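Local coordinates for hypothetical protein (Uncultured marine organism, PDB 2OD6) that is of unknown function but folds as a dimeric ferredoxin-like protein and binds a long-chain oxo fatty acid in a pocket, at residues A13-D18 / F59-T64. Residues are numbered along the deposited sequence; the frame is centred on the assembly and turned at random.
Sequences ADFIND and FRVVMT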
loop_
_atom_site.group_PDB
_atom_site.type_symbol
_atom_site.label_atom_id
_atom_site.label_comp_id
_atom_site.label_asym_id
_atom_site.label_seq_id
_atom_site.Cartn_x
_atom_site.Cartn_y
_atom_site.Cartn_z
ATOM N N ALA A 13 9.848 -4.118 3.004
ATOM C CA ALA A 13 11.089 -4.842 3.049
ATOM C C ALA A 13 12.295 -3.888 2.971
ATOM O O ALA A 13 12.456 -3.178 1.985
ATOM C CB ALA A 13 11.068 -5.794 1.899
ATOM N N ASP A 14 13.179 -3.904 3.971
ATOM C CA ASP A 14 14.331 -3.032 3.994
ATOM C C ASP A 14 15.589 -3.824 3.947
ATOM O O ASP A 14 15.665 -4.824 4.625
ATOM C CB ASP A 14 14.439 -2.318 5.329
ATOM C CG ASP A 14 13.902 -0.948 5.281
ATOM O OD1 ASP A 14 12.667 -0.848 5.170
ATOM O OD2 ASP A 14 14.716 0.001 5.340
ATOM N N PHE A 15 16.590 -3.300 3.240
ATOM C CA PHE A 15 17.810 -4.004 2.953
ATOM C C PHE A 15 18.911 -3.093 3.307
ATOM O O PHE A 15 18.738 -1.877 3.436
ATOM C CB PHE A 15 17.907 -4.376 1.482
ATOM C CG PHE A 15 16.741 -5.144 1.000
ATOM C CD1 PHE A 15 15.671 -4.495 0.529
ATOM C CD2 PHE A 15 16.676 -6.529 1.113
ATOM C CE1 PHE A 15 14.587 -5.172 0.113
ATOM C CE2 PHE A 15 15.547 -7.227 0.677
ATOM C CZ PHE A 15 14.519 -6.537 0.210
ATOM N N ILE A 16 20.050 -3.716 3.530
ATOM C CA ILE A 16 21.238 -3.033 3.888
ATOM C C ILE A 16 21.939 -2.207 2.803
ATOM O O ILE A 16 22.852 -1.423 3.130
ATOM C CB ILE A 16 22.254 -4.103 4.258
ATOM C CG1 ILE A 16 22.032 -4.575 5.664
ATOM C CG2 ILE A 16 23.621 -3.607 4.039
ATOM C CD1 ILE A 16 23.236 -5.322 6.098
ATOM N N ASN A 17 21.670 -2.522 1.546
ATOM C CA ASN A 17 22.382 -1.970 0.410
ATOM C C ASN A 17 21.591 -2.358 -0.800
ATOM O O ASN A 17 20.785 -3.272 -0.725
ATOM C CB ASN A 17 23.794 -2.565 0.302
ATOM C CG ASN A 17 23.795 -4.089 0.148
ATOM O OD1 ASN A 17 23.054 -4.686 -0.644
ATOM N ND2 ASN A 17 24.631 -4.714 0.891
ATOM N N ASP A 18 21.954 -1.722 -1.908
ATOM C CA ASP A 18 21.386 -1.894 -3.224
ATOM C C ASP A 18 21.498 -3.318 -3.759
ATOM O O ASP A 18 20.542 -3.806 -4.312
ATOM C CB ASP A 18 22.114 -0.920 -4.150
ATOM C CG ASP A 18 21.452 -0.807 -5.483
ATOM O OD1 ASP A 18 20.295 -0.318 -5.519
ATOM O OD2 ASP A 18 22.093 -1.217 -6.486
ATOM N N PHE A 59 17.037 1.410 1.254
ATOM C CA PHE A 59 16.771 0.454 0.210
ATOM C C PHE A 59 15.505 -0.289 0.522
ATOM O O PHE A 59 15.509 -1.182 1.331
ATOM C CB PHE A 59 18.003 -0.434 0.109
ATOM C CG PHE A 59 19.209 0.337 -0.108
ATOM C CD1 PHE A 59 19.471 0.896 -1.324
ATOM C CD2 PHE A 59 20.010 0.644 0.952
ATOM C CE1 PHE A 59 20.598 1.716 -1.511
ATOM C CE2 PHE A 59 21.167 1.457 0.797
ATOM C CZ PHE A 59 21.464 1.985 -0.457
ATOM N N ARG A 60 14.390 -0.020 -0.169
ATOM C CA ARG A 60 13.160 -0.407 0.424
ATOM C C ARG A 60 12.097 -0.563 -0.652
ATOM O O ARG A 60 12.001 0.237 -1.525
ATOM C CB ARG A 60 12.760 0.661 1.492
ATOM C CG ARG A 60 11.469 0.411 2.284
ATOM C CD ARG A 60 11.144 1.571 3.304
ATOM N NE ARG A 60 12.197 1.761 4.346
ATOM C CZ ARG A 60 12.314 2.848 5.093
ATOM N NH1 ARG A 60 11.456 3.821 5.027
ATOM N NH2 ARG A 60 13.312 2.930 5.974
ATOM N N VAL A 61 11.371 -1.641 -0.531
ATOM C CA VAL A 61 10.209 -1.887 -1.425
ATOM C C VAL A 61 9.015 -2.063 -0.577
ATOM O O VAL A 61 9.073 -2.567 0.514
ATOM C CB VAL A 61 10.455 -3.104 -2.328
ATOM C CG1 VAL A 61 11.687 -2.805 -3.253
ATOM C CG2 VAL A 61 10.659 -4.400 -1.534
ATOM N N VAL A 62 7.860 -1.668 -1.110
ATOM C CA VAL A 62 6.613 -2.059 -0.521
ATOM C C VAL A 62 5.928 -3.030 -1.482
ATOM O O VAL A 62 5.736 -2.735 -2.655
ATOM C CB VAL A 62 5.666 -0.830 -0.234
ATOM C CG1 VAL A 62 4.258 -1.287 0.266
ATOM C CG2 VAL A 62 6.324 0.084 0.796
HETATM N N MSE A 63 5.527 -4.175 -0.934
HETATM C CA MSE A 63 4.807 -5.201 -1.629
HETATM C C MSE A 63 3.315 -5.194 -1.248
HETATM O O MSE A 63 2.953 -5.189 -0.049
HETATM C CB MSE A 63 5.490 -6.520 -1.313
HETATM C CG MSE A 63 6.907 -6.557 -1.888
HETATM SE SE MSE A 63 7.627 -8.344 -1.579
HETATM C CE MSE A 63 7.937 -8.283 0.269
ATOM N N THR A 64 2.425 -5.159 -2.220
ATOM C CA THR A 64 1.060 -5.117 -1.886
ATOM C C THR A 64 0.435 -6.435 -2.355
ATOM O O THR A 64 0.713 -6.886 -3.452
ATOM C CB THR A 64 0.327 -3.908 -2.532
ATOM O OG1 THR A 64 0.224 -4.155 -3.928
ATOM C CG2 THR A 64 1.084 -2.596 -2.289
HETATM O O HOH W 1 17.467 0.497 3.802
#
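D14 and R60 illustrate how a non-hydrogen-bonded pair of antiparallel strands can be joined through its side chains. They run side by side, and R60 NE gives D14 OD1 a 2.8 Å salt-bridge hydrogen bond that meets the syn side of the carboxylate but is bent (133°), OD1 being tilted from the guanidinium plane. OD2 lies at the guanidinium edge, in plane, yet its bonds are weak, including that from R60 NH2 at 3.3 Å. The extended first torsions of the arginine (chi1 -178°) and a bend at chi3 bring NE alongside the carboxylate.

Beside this pair, A13 and V61 exchange two backbone bonds, that from A13 N to V61 O almost straight at 176°. Their side chains occupy the other face, with A13 CB 3.7 Å from V61 CG2, under helix 18-40, whose M21 meets V61. Beside F59 a water takes its N-H (N to water O, 2.7 Å) and donates to F15 O and D14 OD2, tying the carboxylate to the backbone.

The F59 ring lies against the turn into the helix: N17 C and D18 N sit over one face, D18 N 3.6 Å above the plane. An alanine at F59 would remove that ring and is likely to leave the N17–D18 backbone without its apolar cover. N17 OD1 caps the helix through D20 N. Farther along, M63, as selenomethionine, touches the bound 10-oxohexadecanoic acid. Polar bonds on the D14 face and apolar packing on the A13 face thus join two central strands of the ferredoxin-like sheet, with its pocket on the apolar side.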